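Local structure of Lin0861 protein (Listeria innocua, 3O60) at residues A[97-102]-A[167-172]; A[119-124]-A[149-154]. The protein is of unknown function but probably binds DNA through an N-terminal helix-turn-helix, as a TetR-type transcriptional regulator. All coordinates share one frame; numbering follows the deposited sequence.

Interaction 1 (A[97-102]-A[167-172]); sequences ILRTIQ and YTNDQL. With SO4 (sulfate ion), chain C.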
loop_
_atom_site.group_PDB
_atom_site.type_symbol
_atom_site.label_atom_id
_atom_site.label_comp_id
_atom_site.label_asym_id
_atom_site.label_seq_id
_atom_site.Cartn_x
_atom_site.Cartn_y
_atom_site.Cartn_z
ATOM N N ILE A 97 7.545 -2.774 8.458
ATOM C CA ILE A 97 7.834 -4.098 8.034
ATOM C C ILE A 97 6.763 -4.969 8.540
ATOM O O ILE A 97 6.208 -5.731 7.821
ATOM C CB ILE A 97 9.121 -4.557 8.610
ATOM C CG1 ILE A 97 10.252 -3.977 7.806
ATOM C CG2 ILE A 97 9.221 -6.003 8.494
ATOM C CD1 ILE A 97 11.536 -4.152 8.424
ATOM N N LEU A 98 6.457 -4.851 9.802
ATOM C CA LEU A 98 5.454 -5.694 10.369
ATOM C C LEU A 98 4.203 -5.631 9.582
ATOM O O LEU A 98 3.677 -6.636 9.183
ATOM C CB LEU A 98 5.124 -5.226 11.746
ATOM C CG LEU A 98 6.149 -5.469 12.828
ATOM C CD1 LEU A 98 5.453 -5.536 14.137
ATOM C CD2 LEU A 98 6.913 -6.711 12.576
ATOM N N ARG A 99 3.703 -4.428 9.394
ATOM C CA ARG A 99 2.486 -4.181 8.639
ATOM C C ARG A 99 2.450 -4.906 7.340
ATOM O O ARG A 99 1.419 -5.240 6.836
ATOM C CB ARG A 99 2.394 -2.712 8.304
ATOM C CG ARG A 99 1.803 -1.868 9.370
ATOM C CD ARG A 99 1.610 -0.497 8.875
ATOM N NE ARG A 99 2.395 0.451 9.617
ATOM C CZ ARG A 99 3.195 1.322 9.051
ATOM N NH1 ARG A 99 3.303 1.354 7.754
ATOM N NH2 ARG A 99 3.895 2.148 9.775
ATOM N N THR A 100 3.610 -5.117 6.783
ATOM C CA THR A 100 3.721 -5.712 5.500
ATOM C C THR A 100 3.604 -7.190 5.627
ATOM O O THR A 100 3.096 -7.828 4.777
ATOM C CB THR A 100 5.048 -5.357 4.923
ATOM O OG1 THR A 100 5.111 -3.944 4.803
ATOM C CG2 THR A 100 5.192 -5.930 3.579
ATOM N N ILE A 101 4.070 -7.760 6.703
ATOM C CA ILE A 101 3.928 -9.179 6.831
ATOM C C ILE A 101 2.465 -9.476 7.024
ATOM O O ILE A 101 1.943 -10.456 6.573
ATOM C CB ILE A 101 4.752 -9.703 7.985
ATOM C CG1 ILE A 101 6.207 -9.419 7.726
ATOM C CG2 ILE A 101 4.614 -11.158 8.079
ATOM C CD1 ILE A 101 7.057 -9.704 8.841
ATOM N N GLN A 102 1.797 -8.593 7.712
ATOM C CA GLN A 102 0.372 -8.733 7.995
ATOM C C GLN A 102 -0.517 -8.532 6.764
ATOM O O GLN A 102 -1.516 -9.220 6.583
ATOM C CB GLN A 102 -0.042 -7.803 9.133
ATOM C CG GLN A 102 -0.911 -8.474 10.184
ATOM C CD GLN A 102 -0.113 -9.212 11.236
ATOM O OE1 GLN A 102 0.708 -8.628 11.925
ATOM N NE2 GLN A 102 -0.366 -10.500 11.374
ATOM N N TYR A 167 -1.785 -11.562 16.621
ATOM C CA TYR A 167 -0.946 -10.588 17.296
ATOM C C TYR A 167 -1.121 -9.193 16.726
ATOM O O TYR A 167 -1.115 -9.009 15.519
ATOM C CB TYR A 167 0.530 -10.987 17.164
ATOM C CG TYR A 167 0.879 -12.363 17.689
ATOM C CD1 TYR A 167 1.300 -12.541 18.997
ATOM C CD2 TYR A 167 0.806 -13.481 16.873
ATOM C CE1 TYR A 167 1.623 -13.790 19.480
ATOM C CE2 TYR A 167 1.129 -14.732 17.349
ATOM C CZ TYR A 167 1.536 -14.880 18.654
ATOM O OH TYR A 167 1.858 -16.120 19.141
ATOM N N THR A 168 -1.283 -8.215 17.604
ATOM C CA THR A 168 -1.241 -6.819 17.205
ATOM C C THR A 168 0.205 -6.396 17.003
ATOM O O THR A 168 1.120 -7.026 17.513
ATOM C CB THR A 168 -1.930 -5.905 18.223
ATOM O OG1 THR A 168 -0.947 -5.236 19.017
ATOM C CG2 THR A 168 -2.835 -6.709 19.118
ATOM N N ASN A 169 0.412 -5.321 16.260
ATOM C CA ASN A 169 1.758 -4.853 15.996
ATOM C C ASN A 169 2.463 -4.445 17.276
ATOM O O ASN A 169 3.646 -4.697 17.451
ATOM C CB ASN A 169 1.734 -3.691 15.010
ATOM C CG ASN A 169 1.809 -4.148 13.577
ATOM O OD1 ASN A 169 2.429 -3.502 12.740
ATOM N ND2 ASN A 169 1.180 -5.272 13.285
ATOM N N ASP A 170 1.720 -3.819 18.175
ATOM C CA ASP A 170 2.283 -3.348 19.425
ATOM C C ASP A 170 2.796 -4.526 20.227
ATOM O O ASP A 170 3.826 -4.439 20.882
ATOM C CB ASP A 170 1.243 -2.563 20.218
ATOM C CG ASP A 170 1.099 -1.143 19.731
ATOM O OD1 ASP A 170 1.742 -0.798 18.724
ATOM O OD2 ASP A 170 0.345 -0.370 20.350
ATOM N N GLN A 171 2.072 -5.634 20.158
ATOM C CA GLN A 171 2.497 -6.862 20.803
ATOM C C GLN A 171 3.800 -7.370 20.199
ATOM O O GLN A 171 4.700 -7.797 20.911
ATOM C CB GLN A 171 1.413 -7.925 20.659
ATOM C CG GLN A 171 0.122 -7.577 21.354
ATOM C CD GLN A 171 -0.859 -8.721 21.369
ATOM O OE1 GLN A 171 -0.922 -9.508 20.433
ATOM N NE2 GLN A 171 -1.636 -8.817 22.434
ATOM N N LEU A 172 3.878 -7.338 18.876
ATOM C CA LEU A 172 5.042 -7.842 18.168
ATOM C C LEU A 172 6.287 -7.053 18.518
ATOM O O LEU A 172 7.361 -7.616 18.660
ATOM C CB LEU A 172 4.802 -7.823 16.664
ATOM C CG LEU A 172 3.649 -8.707 16.199
ATOM C CD1 LEU A 172 3.347 -8.472 14.740
ATOM C CD2 LEU A 172 3.972 -10.158 16.448
HETATM S S SO4 C . 0.977 0.013 13.550
HETATM O O1 SO4 C . 2.022 -0.663 12.784
HETATM O O2 SO4 C . 1.350 1.429 13.574
HETATM O O3 SO4 C . -0.338 -0.242 12.945
HETATM O O4 SO4 C . 0.926 -0.483 14.927
#
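The guanidinium of R99 and the amide of N169 lie in planes only 14° apart, although their side chains cross at about a right angle, and a sulfate sits beside both. Its O1 lies at the edge of the guanidinium, in its plane, where NE donates a weak hydrogen bond (R99 NE to sulfate O1, 3.4 Å); a bend at chi3 (-117°) turns the end of the arginine chain. The same sulfate oxygen is 2.9 Å from N169 OD1. A second amide, that of Q102, is tilted 57° from that of N169; the two chains pass alongside, pointing opposite ways, with Q102 OE1 3.7 Å from N169 ND2. L98 carries the apolar part: its CB lies 3.4 Å from N169 OD1, and its CD1 reaches L172 CB at 3.5 Å. L172 also brings its CD1 towards OE1 of Q102. Leucines suit these two buried places, and L98 is also backed by L156 of helix 144-162; the long polar chains of R99 and Q102 suit more exposed ones.

N169 opens helix 169-182, and T168 is its N-cap, a place suited to a hydroxyl that can accept a backbone N-H. In the capping box, T168 OG1 accepts from Q171 N (3.3 Å), while T168 N donates to Q171 OE1 (3.1 Å) from above the carbonyl plane.

No hydrogen bond joins the two segments directly; the contact rests on van der Waals packing, N169 on L98 and L98 on L172. The arginine charge probably draws the sulfate, itself probably from the crystallisation liquor, but its grip is one weak bond, and the nearby D170 carboxylate would oppose it.

Interaction 2 (A[119-124]-A[149-154]); sequences IFIDVV and FARMIL
F120 O accepts a hydrogen bond from V124 N at 2.9 Å, the ordinary helical bond that sets V124 one turn beyond F120, on the same side of the helix and facing segment 149-154. V124 also covers the aromatic ring from within its own helix, its CG2 lying over the centre of one face. L154 comes from the other helix to the opposite face, where its CD2 makes a CH-pi contact 4.0 Å from the ring centroid of F120, offset toward the rim. I153 takes the edge, with its CG2 in the ring plane and 3.5 Å from F120 CZ. With CG anti to the backbone N (chi1 177°), F120 swings its flat ring into this slot, which a wide planar side chain fills between two branched aliphatic ones.

A150 allows the backbones to come close, for its single methyl rests on I121 O and, at 3.8 Å, on I121 CG2; the CA atoms of I121 and A150 are 5.1 Å apart. V124 CG1 touches the same methyl from further along the helix. The other branch of I121 diverges from CG2: CG1 crosses R151 CG at a slant, and CD1 meets L154 CD1 at 4.1 Å and lies over one face of the R151 guanidinium. The arginine suits this exposed edge, since its aliphatic stem shields isoleucine while its charge stays at the surface.

The two helix segments run at 131° to each other, 8.7 Å apart at closest approach, in plain core packing of the C-terminal helical domain, consistent with a TetR-like fold. Around them, helix 65-84 packs on F120 through I72 and on V124 through M76, and helix 105-114 closes in with I111 on F120 and F108 on L154.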
loop_
_atom_site.group_PDB
_atom_site.type_symbol
_atom_site.label_atom_id
_atom_site.label_comp_id
_atom_site.label_asym_id
_atom_site.label_seq_id
_atom_site.Cartn_x
_atom_site.Cartn_y
_atom_site.Cartn_z
ATOM N N ILE A 119 14.632 -17.462 -2.358
ATOM C CA ILE A 119 14.427 -16.324 -3.222
ATOM C C ILE A 119 14.030 -15.115 -2.437
ATOM O O ILE A 119 14.446 -14.036 -2.714
ATOM C CB ILE A 119 13.302 -16.582 -4.165
ATOM C CG1 ILE A 119 13.741 -17.524 -5.249
ATOM C CG2 ILE A 119 12.881 -15.338 -4.789
ATOM C CD1 ILE A 119 12.630 -18.160 -5.895
ATOM N N PHE A 120 13.217 -15.298 -1.434
ATOM C CA PHE A 120 12.789 -14.181 -0.664
ATOM C C PHE A 120 13.960 -13.546 0.008
ATOM O O PHE A 120 14.082 -12.357 0.022
ATOM C CB PHE A 120 11.827 -14.675 0.369
ATOM C CG PHE A 120 11.349 -13.634 1.287
ATOM C CD1 PHE A 120 10.283 -12.877 0.977
ATOM C CD2 PHE A 120 11.948 -13.435 2.469
ATOM C CE1 PHE A 120 9.863 -11.957 1.804
ATOM C CE2 PHE A 120 11.504 -12.525 3.281
ATOM C CZ PHE A 120 10.468 -11.787 2.950
ATOM N N ILE A 121 14.831 -14.360 0.559
ATOM C CA ILE A 121 15.968 -13.908 1.341
ATOM C C ILE A 121 16.969 -13.105 0.531
ATOM O O ILE A 121 17.467 -12.085 0.992
ATOM C CB ILE A 121 16.700 -15.088 1.988
ATOM C CG1 ILE A 121 15.897 -15.628 3.168
ATOM C CG2 ILE A 121 18.075 -14.663 2.444
ATOM C CD1 ILE A 121 15.476 -17.054 3.010
ATOM N N ASP A 122 17.236 -13.558 -0.676
ATOM C CA ASP A 122 18.200 -12.932 -1.546
ATOM C C ASP A 122 17.804 -11.564 -1.967
ATOM O O ASP A 122 18.593 -10.654 -1.903
ATOM C CB ASP A 122 18.373 -13.777 -2.769
ATOM C CG ASP A 122 19.514 -14.709 -2.639
ATOM O OD1 ASP A 122 20.560 -14.478 -3.282
ATOM O OD2 ASP A 122 19.360 -15.694 -1.903
ATOM N N VAL A 123 16.577 -11.436 -2.431
ATOM C CA VAL A 123 15.981 -10.159 -2.810
ATOM C C VAL A 123 15.712 -9.235 -1.632
ATOM O O VAL A 123 16.035 -8.057 -1.673
ATOM C CB VAL A 123 14.657 -10.381 -3.532
ATOM C CG1 VAL A 123 14.356 -9.223 -4.450
ATOM C CG2 VAL A 123 14.700 -11.671 -4.301
ATOM N N VAL A 124 15.082 -9.748 -0.611
ATOM C CA VAL A 124 14.803 -8.945 0.524
ATOM C C VAL A 124 16.057 -8.657 1.257
ATOM O O VAL A 124 16.097 -7.841 2.122
ATOM C CB VAL A 124 13.925 -9.678 1.423
ATOM C CG1 VAL A 124 13.932 -9.065 2.744
ATOM C CG2 VAL A 124 12.598 -9.666 0.870
ATOM N N PHE A 149 19.091 -10.639 8.582
ATOM C CA PHE A 149 17.874 -9.875 8.765
ATOM C C PHE A 149 16.781 -10.380 7.844
ATOM O O PHE A 149 15.615 -10.414 8.210
ATOM C CB PHE A 149 18.140 -8.391 8.585
ATOM C CG PHE A 149 18.745 -7.754 9.792
ATOM C CD1 PHE A 149 18.304 -8.095 11.053
ATOM C CD2 PHE A 149 19.766 -6.838 9.672
ATOM C CE1 PHE A 149 18.852 -7.525 12.163
ATOM C CE2 PHE A 149 20.318 -6.266 10.784
ATOM C CZ PHE A 149 19.860 -6.610 12.031
ATOM N N ALA A 150 17.171 -10.798 6.651
ATOM C CA ALA A 150 16.236 -11.379 5.709
ATOM C C ALA A 150 15.638 -12.671 6.243
ATOM O O ALA A 150 14.460 -12.937 6.060
ATOM C CB ALA A 150 16.920 -11.628 4.391
ATOM N N ARG A 151 16.388 -13.425 7.010
ATOM C CA ARG A 151 15.896 -14.706 7.443
ATOM C C ARG A 151 15.001 -14.572 8.618
ATOM O O ARG A 151 14.121 -15.351 8.833
ATOM C CB ARG A 151 17.052 -15.593 7.807
ATOM C CG ARG A 151 18.007 -15.774 6.719
ATOM C CD ARG A 151 18.848 -16.948 6.982
ATOM N NE ARG A 151 19.629 -17.290 5.829
ATOM C CZ ARG A 151 19.362 -18.320 5.078
ATOM N NH1 ARG A 151 20.104 -18.588 4.046
ATOM N NH2 ARG A 151 18.346 -19.075 5.376
HETATM N N MSE A 152 15.273 -13.586 9.411
HETATM C CA MSE A 152 14.411 -13.274 10.542
HETATM C C MSE A 152 13.031 -12.811 10.106
HETATM O O MSE A 152 12.036 -13.093 10.759
HETATM C CB MSE A 152 15.053 -12.219 11.428
HETATM C CG MSE A 152 16.182 -12.729 12.264
HETATM SE SE MSE A 152 16.922 -11.277 13.252
HETATM C CE MSE A 152 16.256 -11.769 14.990
ATOM N N ILE A 153 12.986 -12.081 9.002
ATOM C CA ILE A 153 11.732 -11.609 8.444
ATOM C C ILE A 153 10.841 -12.763 8.002
ATOM O O ILE A 153 9.639 -12.741 8.218
ATOM C CB ILE A 153 11.984 -10.669 7.264
ATOM C CG1 ILE A 153 12.231 -9.254 7.774
ATOM C CG2 ILE A 153 10.822 -10.702 6.299
ATOM C CD1 ILE A 153 13.213 -8.477 6.960
ATOM N N LEU A 154 11.433 -13.766 7.371
ATOM C CA LEU A 154 10.690 -14.939 6.938
ATOM C C LEU A 154 10.116 -15.693 8.123
ATOM O O LEU A 154 8.993 -16.168 8.087
ATOM C CB LEU A 154 11.601 -15.870 6.144
ATOM C CG LEU A 154 11.274 -16.084 4.671
ATOM C CD1 LEU A 154 11.616 -17.492 4.252
ATOM C CD2 LEU A 154 9.819 -15.791 4.413
#

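Helix 144-162 ties the two contacts together: it carries one segment of interaction 2, and its A157 also lies against I101 of interaction 1, whose CD1 touches I153 O of interaction 2. Their centres are about 17 Å apart. Interaction 2 is nearer the middle of the chain, about 8 Å from its centre against 15 Å, and most of its touching residues are buried, in keeping with its make-up of mainly aromatic and aliphatic groups. Interaction 1 joins the later helix 169-182 to helix 90-103 nearer the outside; it buries less surface, and its chemistry is mixed, with amides, an arginine and a sulfate around a leucine pair.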